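PDB 7D6V: fumarate reductase iron-sulfur subunit from Mycolicibacterium smegmatis, which probably relays electrons from succinate oxidation through its three iron-sulfur clusters toward ubiquinone, as the iron-sulfur subunit of succinate dehydrogenase Sdh1. Local coordinates for residues C62-N67 with V87-L92; L92-V97 with C151-H156; S106-K111 with E147-Q152. All blocks are in the same frame, centred on the assembly; numbering follows the deposited sequence.

Contact 1 of 3, residues C62-N67 with V87-L92; sequences CSAEIN and VTVTPL. With FES (Fe2/s2 (inorganic) cluster), chain E.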
# COMPACT_ATOMS: atom_id res chain seq x y z
N CYS B 62 1.22 -0.23 10.62
CA CYS B 62 0.61 0.47 11.74
C CYS B 62 -0.89 0.34 11.95
O CYS B 62 -1.54 1.29 12.38
CB CYS B 62 0.99 1.96 11.69
SG CYS B 62 0.00 2.94 10.54
N SER B 63 -1.46 -0.82 11.64
CA SER B 63 -2.88 -1.02 11.87
C SER B 63 -3.18 -1.10 13.36
O SER B 63 -2.53 -1.86 14.09
CB SER B 63 -3.35 -2.29 11.16
OG SER B 63 -3.09 -2.23 9.78
N ALA B 64 -4.17 -0.33 13.81
CA ALA B 64 -4.63 -0.39 15.19
C ALA B 64 -6.10 -0.01 15.20
O ALA B 64 -6.73 0.13 14.15
CB ALA B 64 -3.79 0.53 16.08
N GLU B 65 -6.67 0.13 16.39
CA GLU B 65 -8.03 0.62 16.56
C GLU B 65 -7.93 1.92 17.35
O GLU B 65 -7.72 1.91 18.56
CB GLU B 65 -8.91 -0.42 17.25
CG GLU B 65 -9.01 -1.71 16.45
CD GLU B 65 -10.00 -2.68 17.02
OE1 GLU B 65 -10.77 -2.29 17.93
OE2 GLU B 65 -10.02 -3.84 16.57
N ILE B 66 -8.09 3.05 16.65
CA ILE B 66 -7.61 4.32 17.17
C ILE B 66 -8.55 4.88 18.22
O ILE B 66 -8.10 5.39 19.26
CB ILE B 66 -7.39 5.32 16.02
CG1 ILE B 66 -6.15 4.93 15.22
CG2 ILE B 66 -7.24 6.73 16.55
CD1 ILE B 66 -4.96 4.65 16.09
N ASN B 67 -9.85 4.87 17.97
CA ASN B 67 -10.80 5.25 19.01
C ASN B 67 -12.02 4.34 18.94
O ASN B 67 -13.17 4.78 19.01
CB ASN B 67 -11.15 6.73 18.90
CG ASN B 67 -11.80 7.26 20.15
OD1 ASN B 67 -12.04 6.53 21.10
ND2 ASN B 67 -12.08 8.56 20.16
N VAL B 87 -8.29 9.95 23.66
CA VAL B 87 -8.05 9.06 22.53
C VAL B 87 -7.55 7.73 23.07
O VAL B 87 -6.57 7.68 23.82
CB VAL B 87 -7.04 9.68 21.55
CG1 VAL B 87 -7.01 8.87 20.27
CG2 VAL B 87 -7.40 11.12 21.26
N THR B 88 -8.21 6.64 22.69
CA THR B 88 -7.97 5.32 23.26
C THR B 88 -7.41 4.40 22.18
O THR B 88 -8.16 3.93 21.32
CB THR B 88 -9.26 4.75 23.84
OG1 THR B 88 -9.69 5.57 24.92
CG2 THR B 88 -9.04 3.34 24.34
N VAL B 89 -6.12 4.10 22.26
CA VAL B 89 -5.43 3.31 21.25
C VAL B 89 -5.24 1.90 21.77
O VAL B 89 -4.62 1.69 22.82
CB VAL B 89 -4.08 3.94 20.87
CG1 VAL B 89 -3.53 3.30 19.61
CG2 VAL B 89 -4.24 5.44 20.69
N THR B 90 -5.77 0.92 21.04
CA THR B 90 -5.71 -0.49 21.37
C THR B 90 -5.26 -1.27 20.15
O THR B 90 -5.36 -0.78 19.02
CB THR B 90 -7.07 -1.02 21.85
OG1 THR B 90 -7.96 -1.13 20.73
CG2 THR B 90 -7.68 -0.11 22.89
N PRO B 91 -4.74 -2.48 20.34
CA PRO B 91 -4.39 -3.32 19.19
C PRO B 91 -5.64 -3.85 18.50
O PRO B 91 -6.77 -3.69 18.97
CB PRO B 91 -3.59 -4.46 19.82
CG PRO B 91 -4.08 -4.53 21.21
CD PRO B 91 -4.35 -3.12 21.61
N LEU B 92 -5.42 -4.47 17.34
CA LEU B 92 -6.50 -5.13 16.63
C LEU B 92 -7.10 -6.24 17.49
O LEU B 92 -6.38 -7.03 18.09
CB LEU B 92 -5.99 -5.69 15.31
CG LEU B 92 -5.31 -4.72 14.35
CD1 LEU B 92 -4.90 -5.43 13.08
CD2 LEU B 92 -6.23 -3.56 14.03
FE1 FES E . 3.48 1.79 6.81
FE2 FES E . 1.33 3.33 8.46
S1 FES E . 3.46 2.75 8.83
S2 FES E . 1.25 1.93 6.71
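The flat group here is the carboxylate of Glu65, and the carbonyl oxygen of Pro91 stands over one of its faces, 3.9 Å from Glu65 CD. CA of Leu92 lies on the same side, 3.7 Å from OE2 of Glu65 and well out of the carboxylate plane. With CG beside the backbone N (chi1 -60°) and the chain extended past it, the carboxylate is carried across residues 87-92. Its OE2 is gripped by Asn153, by the backbone N of Arg93 and, through a salt bridge, by Arg159, which probably hold the carboxylate in place and favour its charged form.

Beneath lies a single antiparallel bridge, in which Glu65 and Thr90 form a hydrogen-bonded pair. Glu65 N gives a nearly straight bond to Thr90 O (3.1 Å, N-H...O 169°), and the return bond from Thr90 N to Glu65 O is weak. Apolar groups extend the pairing in both directions. CD1 of Ile66 meets CG1 of Val89 at 4.0 Å, the two side chains lying side by side and pointing the same way, while CD2 of Leu92 rests against CA of Ala64 (3.7 Å) and its CD1 against CB of Ser63.

Cys62 SG binds one iron of the 2Fe-2S cluster at 2.5 Å, so this pairing within the 2Fe-2S domain begins directly beside a ligand. Strand 63-65 also pairs with strand 70-72, Val87 is hydrogen-bonded to strand 4-14, Leu150 of helix 150-154 packs on Ser63 and Leu92, and the membrane anchor subunit touches Thr88, Thr90 and Pro91.

Contact 2 of 3, residues L92-V97 with C151-H156; sequences LRTFPV and CQNVCH. With SF4 (iron/sulfur cluster), chain F; F3S (Fe3-s4 cluster), chain G.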
# COMPACT_ATOMS: atom_id res chain seq x y z
N LEU B 92 -5.42 -4.47 17.34
CA LEU B 92 -6.50 -5.13 16.63
C LEU B 92 -7.10 -6.24 17.49
O LEU B 92 -6.38 -7.03 18.09
CB LEU B 92 -5.99 -5.69 15.31
CG LEU B 92 -5.31 -4.72 14.35
CD1 LEU B 92 -4.90 -5.43 13.08
CD2 LEU B 92 -6.23 -3.56 14.03
N ARG B 93 -8.43 -6.29 17.54
CA ARG B 93 -9.13 -7.19 18.44
C ARG B 93 -9.55 -8.50 17.78
O ARG B 93 -10.23 -9.30 18.42
CB ARG B 93 -10.36 -6.50 19.03
CG ARG B 93 -10.03 -5.45 20.07
CD ARG B 93 -11.29 -4.82 20.63
NE ARG B 93 -11.81 -5.56 21.77
CZ ARG B 93 -12.96 -5.29 22.38
NH1 ARG B 93 -13.70 -4.28 21.96
NH2 ARG B 93 -13.35 -6.02 23.41
N THR B 94 -9.18 -8.73 16.53
CA THR B 94 -9.51 -9.98 15.85
C THR B 94 -8.39 -11.00 15.90
O THR B 94 -8.66 -12.21 15.84
CB THR B 94 -9.86 -9.69 14.38
OG1 THR B 94 -10.88 -8.69 14.33
CG2 THR B 94 -10.38 -10.94 13.69
N PHE B 95 -7.15 -10.57 16.05
CA PHE B 95 -6.00 -11.44 16.02
C PHE B 95 -5.39 -11.58 17.40
O PHE B 95 -5.59 -10.73 18.27
CB PHE B 95 -4.96 -10.90 15.03
CG PHE B 95 -5.52 -10.65 13.66
CD1 PHE B 95 -5.98 -11.70 12.88
CD2 PHE B 95 -5.61 -9.36 13.15
CE1 PHE B 95 -6.50 -11.47 11.63
CE2 PHE B 95 -6.13 -9.14 11.90
CZ PHE B 95 -6.58 -10.19 11.14
N PRO B 96 -4.66 -12.67 17.66
CA PRO B 96 -4.02 -12.82 18.97
C PRO B 96 -3.01 -11.72 19.22
O PRO B 96 -2.28 -11.29 18.33
CB PRO B 96 -3.34 -14.19 18.87
CG PRO B 96 -4.02 -14.89 17.76
CD PRO B 96 -4.42 -13.83 16.79
N VAL B 97 -2.98 -11.25 20.46
CA VAL B 97 -2.14 -10.12 20.84
C VAL B 97 -0.74 -10.61 21.16
O VAL B 97 -0.56 -11.57 21.92
CB VAL B 97 -2.76 -9.36 22.03
CG1 VAL B 97 -3.04 -10.29 23.19
CG2 VAL B 97 -1.85 -8.22 22.46
N CYS B 151 -9.47 -4.86 7.00
CA CYS B 151 -10.70 -5.47 6.54
C CYS B 151 -10.88 -6.79 7.28
O CYS B 151 -11.96 -7.08 7.79
CB CYS B 151 -10.65 -5.72 5.03
SG CYS B 151 -9.36 -6.87 4.51
N GLN B 152 -9.81 -7.57 7.35
CA GLN B 152 -9.84 -8.84 8.06
C GLN B 152 -10.15 -8.63 9.54
O GLN B 152 -10.86 -9.43 10.15
CB GLN B 152 -8.50 -9.56 7.91
CG GLN B 152 -8.02 -9.69 6.48
CD GLN B 152 -8.57 -10.91 5.79
OE1 GLN B 152 -9.34 -10.81 4.84
NE2 GLN B 152 -8.17 -12.08 6.26
N ASN B 153 -9.61 -7.56 10.12
CA ASN B 153 -9.87 -7.26 11.52
C ASN B 153 -11.34 -6.92 11.77
O ASN B 153 -11.92 -7.37 12.76
CB ASN B 153 -8.98 -6.10 11.97
CG ASN B 153 -9.20 -5.73 13.42
OD1 ASN B 153 -8.90 -6.51 14.32
ND2 ASN B 153 -9.73 -4.54 13.65
N VAL B 154 -11.95 -6.14 10.88
CA VAL B 154 -13.26 -5.58 11.21
C VAL B 154 -14.39 -6.55 10.86
O VAL B 154 -15.49 -6.44 11.41
CB VAL B 154 -13.45 -4.23 10.51
CG1 VAL B 154 -13.62 -4.42 9.03
CG2 VAL B 154 -14.62 -3.46 11.10
N CYS B 155 -14.15 -7.44 9.90
CA CYS B 155 -15.18 -8.39 9.48
C CYS B 155 -15.78 -9.08 10.69
O CYS B 155 -15.04 -9.54 11.57
CB CYS B 155 -14.58 -9.43 8.52
SG CYS B 155 -15.77 -10.66 7.93
N HIS B 156 -17.10 -9.16 10.76
CA HIS B 156 -17.72 -9.81 11.91
C HIS B 156 -17.73 -11.32 11.81
O HIS B 156 -17.94 -11.99 12.82
CB HIS B 156 -19.15 -9.31 12.10
CG HIS B 156 -20.09 -9.77 11.03
ND1 HIS B 156 -21.15 -10.61 11.29
CD2 HIS B 156 -20.13 -9.51 9.70
CE1 HIS B 156 -21.80 -10.85 10.16
NE2 HIS B 156 -21.20 -10.19 9.19
FE1 SF4 F . -8.19 -5.00 3.45
FE2 SF4 F . -8.02 -2.43 1.88
FE3 SF4 F . -5.90 -4.56 1.53
FE4 SF4 F . -6.05 -2.98 4.10
S1 SF4 F . -5.89 -2.48 2.03
S2 SF4 F . -6.06 -5.05 3.60
S3 SF4 F . -8.18 -2.93 3.95
S4 SF4 F . -8.03 -4.51 1.38
FE1 F3S G . -16.58 -8.55 5.79
FE3 F3S G . -17.31 -6.95 3.76
FE4 F3S G . -18.36 -9.42 3.85
S1 F3S G . -17.31 -6.46 5.94
S2 F3S G . -18.47 -9.85 6.07
S3 F3S G . -16.12 -8.91 3.57
S4 F3S G . -19.39 -7.57 3.08
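Several groups of the 92-97 loop converge on OD1 of Asn153. The backbone N of Thr94 donates a hydrogen bond to it over 3.1 Å, arriving nearly along the C=O axis although the N-H itself is bent (140°), and OG1 of Thr94 comes to 2.9 Å of the same oxygen. CB of Leu92 also approaches it, at 3.2 Å. Asn153 can offer its amide in this way because CG stands opposite its backbone N (chi1 180°), which swings the group off the helix side toward the loop. The other end of the amide, ND2, is taken up by Glu65 and passes CD2 of Leu92.

The threonine hydroxyl also faces the backbone O of Asn153, near the end of helix 150-154, where Arg159 donates to that oxygen as well. As modelled, the hydroxyl contact is too short for its length to be trusted. On the neighbouring flank, Phe95 turns its ring edge to the helix: CB of Gln152 lies in the plane of the ring, 3.8 Å from CZ, and CD1 of Leu92 is at the edge too.

One helical turn thus faces two ways. Cys151 SG binds an iron of the 4Fe-4S cluster at 2.5 Å and Cys155 belongs to the 3Fe-4S pocket, while Asn153 between them is occupied by the loop. Both ends of its buried amide have partners, a donor at OD1 and an acceptor at ND2, which fixes its flip and ties the 2Fe-2S domain to the dicluster domain through directional bonds.

Contact 3 of 3, residues S106-K111 with E147-Q152; sequences SFNYEK and ECFLCQ. With SF4 (iron/sulfur cluster), chain F.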
# COMPACT_ATOMS: atom_id res chain seq x y z
N SER B 106 -0.77 -13.67 11.50
CA SER B 106 -0.25 -14.80 10.76
C SER B 106 -1.34 -15.68 10.18
O SER B 106 -1.06 -16.47 9.27
CB SER B 106 0.66 -15.66 11.65
OG SER B 106 -0.09 -16.48 12.52
N PHE B 107 -2.57 -15.57 10.68
CA PHE B 107 -3.72 -16.18 10.02
C PHE B 107 -3.82 -15.72 8.57
O PHE B 107 -4.15 -16.51 7.68
CB PHE B 107 -4.98 -15.81 10.83
CG PHE B 107 -6.26 -15.84 10.05
CD1 PHE B 107 -7.02 -16.99 9.98
CD2 PHE B 107 -6.73 -14.70 9.42
CE1 PHE B 107 -8.20 -17.01 9.28
CE2 PHE B 107 -7.91 -14.72 8.71
CZ PHE B 107 -8.65 -15.87 8.64
N ASN B 108 -3.49 -14.45 8.31
CA ASN B 108 -3.53 -13.93 6.95
C ASN B 108 -2.47 -14.57 6.07
O ASN B 108 -2.74 -14.96 4.93
CB ASN B 108 -3.35 -12.41 6.98
CG ASN B 108 -4.29 -11.73 7.95
OD1 ASN B 108 -5.46 -11.54 7.64
ND2 ASN B 108 -3.79 -11.37 9.12
N TYR B 109 -1.24 -14.71 6.58
CA TYR B 109 -0.19 -15.34 5.79
C TYR B 109 -0.42 -16.83 5.62
O TYR B 109 0.07 -17.42 4.65
CB TYR B 109 1.17 -15.06 6.42
CG TYR B 109 1.55 -13.60 6.34
CD1 TYR B 109 2.13 -13.08 5.19
CD2 TYR B 109 1.31 -12.75 7.40
CE1 TYR B 109 2.46 -11.75 5.11
CE2 TYR B 109 1.65 -11.41 7.33
CZ TYR B 109 2.22 -10.92 6.18
OH TYR B 109 2.56 -9.59 6.10
N GLU B 110 -1.16 -17.46 6.53
CA GLU B 110 -1.55 -18.85 6.34
C GLU B 110 -2.64 -18.97 5.27
O GLU B 110 -2.63 -19.91 4.48
CB GLU B 110 -2.02 -19.45 7.66
CG GLU B 110 -0.90 -20.07 8.47
CD GLU B 110 -1.07 -19.84 9.96
OE1 GLU B 110 -0.04 -19.73 10.66
OE2 GLU B 110 -2.23 -19.77 10.43
N LYS B 111 -3.58 -18.02 5.25
CA LYS B 111 -4.59 -18.01 4.20
C LYS B 111 -4.00 -17.68 2.84
O LYS B 111 -4.55 -18.09 1.82
CB LYS B 111 -5.69 -17.00 4.53
CG LYS B 111 -6.58 -17.39 5.69
CD LYS B 111 -7.27 -18.71 5.43
CE LYS B 111 -8.24 -19.06 6.54
NZ LYS B 111 -9.02 -20.28 6.26
N GLU B 147 -1.27 -4.70 2.37
CA GLU B 147 -1.83 -5.74 3.22
C GLU B 147 -1.83 -5.28 4.67
O GLU B 147 -1.02 -5.74 5.49
CB GLU B 147 -1.05 -7.04 3.04
CG GLU B 147 -1.40 -7.74 1.75
CD GLU B 147 -0.61 -9.01 1.54
OE1 GLU B 147 0.51 -9.11 2.07
OE2 GLU B 147 -1.12 -9.92 0.85
N CYS B 148 -2.77 -4.40 5.00
CA CYS B 148 -2.91 -3.90 6.37
C CYS B 148 -3.76 -4.87 7.19
O CYS B 148 -3.55 -5.03 8.39
CB CYS B 148 -3.55 -2.51 6.36
SG CYS B 148 -5.36 -2.52 6.38
N PHE B 149 -4.72 -5.52 6.53
CA PHE B 149 -5.60 -6.48 7.18
C PHE B 149 -6.62 -5.82 8.10
O PHE B 149 -7.15 -6.46 9.00
CB PHE B 149 -4.79 -7.53 7.95
CG PHE B 149 -3.73 -8.20 7.12
CD1 PHE B 149 -4.04 -8.73 5.88
CD2 PHE B 149 -2.43 -8.28 7.57
CE1 PHE B 149 -3.07 -9.33 5.11
CE2 PHE B 149 -1.45 -8.88 6.81
CZ PHE B 149 -1.77 -9.41 5.58
N LEU B 150 -6.91 -4.54 7.87
CA LEU B 150 -7.97 -3.88 8.63
C LEU B 150 -9.33 -4.45 8.26
O LEU B 150 -10.21 -4.57 9.12
CB LEU B 150 -7.93 -2.37 8.39
CG LEU B 150 -6.79 -1.60 9.05
CD1 LEU B 150 -6.75 -0.17 8.55
CD2 LEU B 150 -6.90 -1.64 10.55
N CYS B 151 -9.47 -4.86 7.00
CA CYS B 151 -10.70 -5.47 6.54
C CYS B 151 -10.88 -6.79 7.28
O CYS B 151 -11.96 -7.08 7.79
CB CYS B 151 -10.65 -5.72 5.03
SG CYS B 151 -9.36 -6.87 4.51
N GLN B 152 -9.81 -7.57 7.35
CA GLN B 152 -9.84 -8.84 8.06
C GLN B 152 -10.15 -8.63 9.54
O GLN B 152 -10.86 -9.43 10.15
CB GLN B 152 -8.50 -9.56 7.91
CG GLN B 152 -8.02 -9.69 6.48
CD GLN B 152 -8.57 -10.91 5.79
OE1 GLN B 152 -9.34 -10.81 4.84
NE2 GLN B 152 -8.17 -12.08 6.26
FE1 SF4 F . -8.19 -5.00 3.45
FE2 SF4 F . -8.02 -2.43 1.88
FE3 SF4 F . -5.90 -4.56 1.53
FE4 SF4 F . -6.05 -2.98 4.10
S1 SF4 F . -5.89 -2.48 2.03
S2 SF4 F . -6.06 -5.05 3.60
S3 SF4 F . -8.18 -2.93 3.95
S4 SF4 F . -8.03 -4.51 1.38
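Asn108, in the first turn of the short helix beginning at Phe107, stands over Phe149, which occupies the N-cap position of helix 150-154; their CA atoms are 7.7 Å apart. Phe149 has a left-handed backbone conformation (phi 73°), which accompanies the pointing of its CB toward the 107-112 helix, while Cys148 and Cys151 turn to the 4Fe-4S cluster. Cys148 SG, bound to iron, also accepts a hydrogen bond from Leu150 N at 3.0 Å.

The ring of Phe149 is sandwiched. Over the centre of one face lies the Asn108 amide, almost parallel to it (4°) with CG 3.6 Å above the plane, and CB of Asn108 adds a CH-pi contact on that side. The carbonyl oxygen of Glu147 stands above the opposite face, displaced toward the rim. An edge of the same ring is directed at the face of Tyr109 in an offset edge-to-face pair, centroids 5.8 Å apart and planes at 81°.

OD1 of Asn108 is meanwhile tied to NE2 of Gln152 (3.1 Å) by a hydrogen bond that reaches it in the carbonyl plane. A bend in the middle of the glutamine chain brings NE2 back to this site, where it also meets the edge of Phe107 at CE2, 3.6 Å away. This bond probably fixes the rotation of the asparagine amide over the ring.

Around the contact, helix 171-181 takes up Gln152 and Glu147 through Arg172, Phe95, from the loop before strand 97-99, packs on Asn108 and Gln152, and the flavoprotein-side subunit A accepts a bond from the Tyr109 hydroxyl and donates one to Glu147 O through its Lys44.

The three contacts illustrate how one small subunit joins its two cluster domains. Contact 1 is wholly within the 2Fe-2S domain and relies on backbone pairing, whereas contacts 2 and 3 bring loop 92-97 and helix 107-112 to adjoining parts of helix 150-154. All the touching residues of contacts 1 and 2 are buried; contact 3, though nearest the chain's centre, has two partly exposed aromatics, of which Tyr109 meets subunit A. Contact 2 depends on hydrogen bonds to the amide of Asn153, contact 3 on amide-ring stacking and one side-chain hydrogen bond. Leu92 is shared by contacts 1 and 2, Cys151 and Gln152 by contacts 2 and 3, and Ser63 OG reaches Cys148 O, linking contacts 1 and 3.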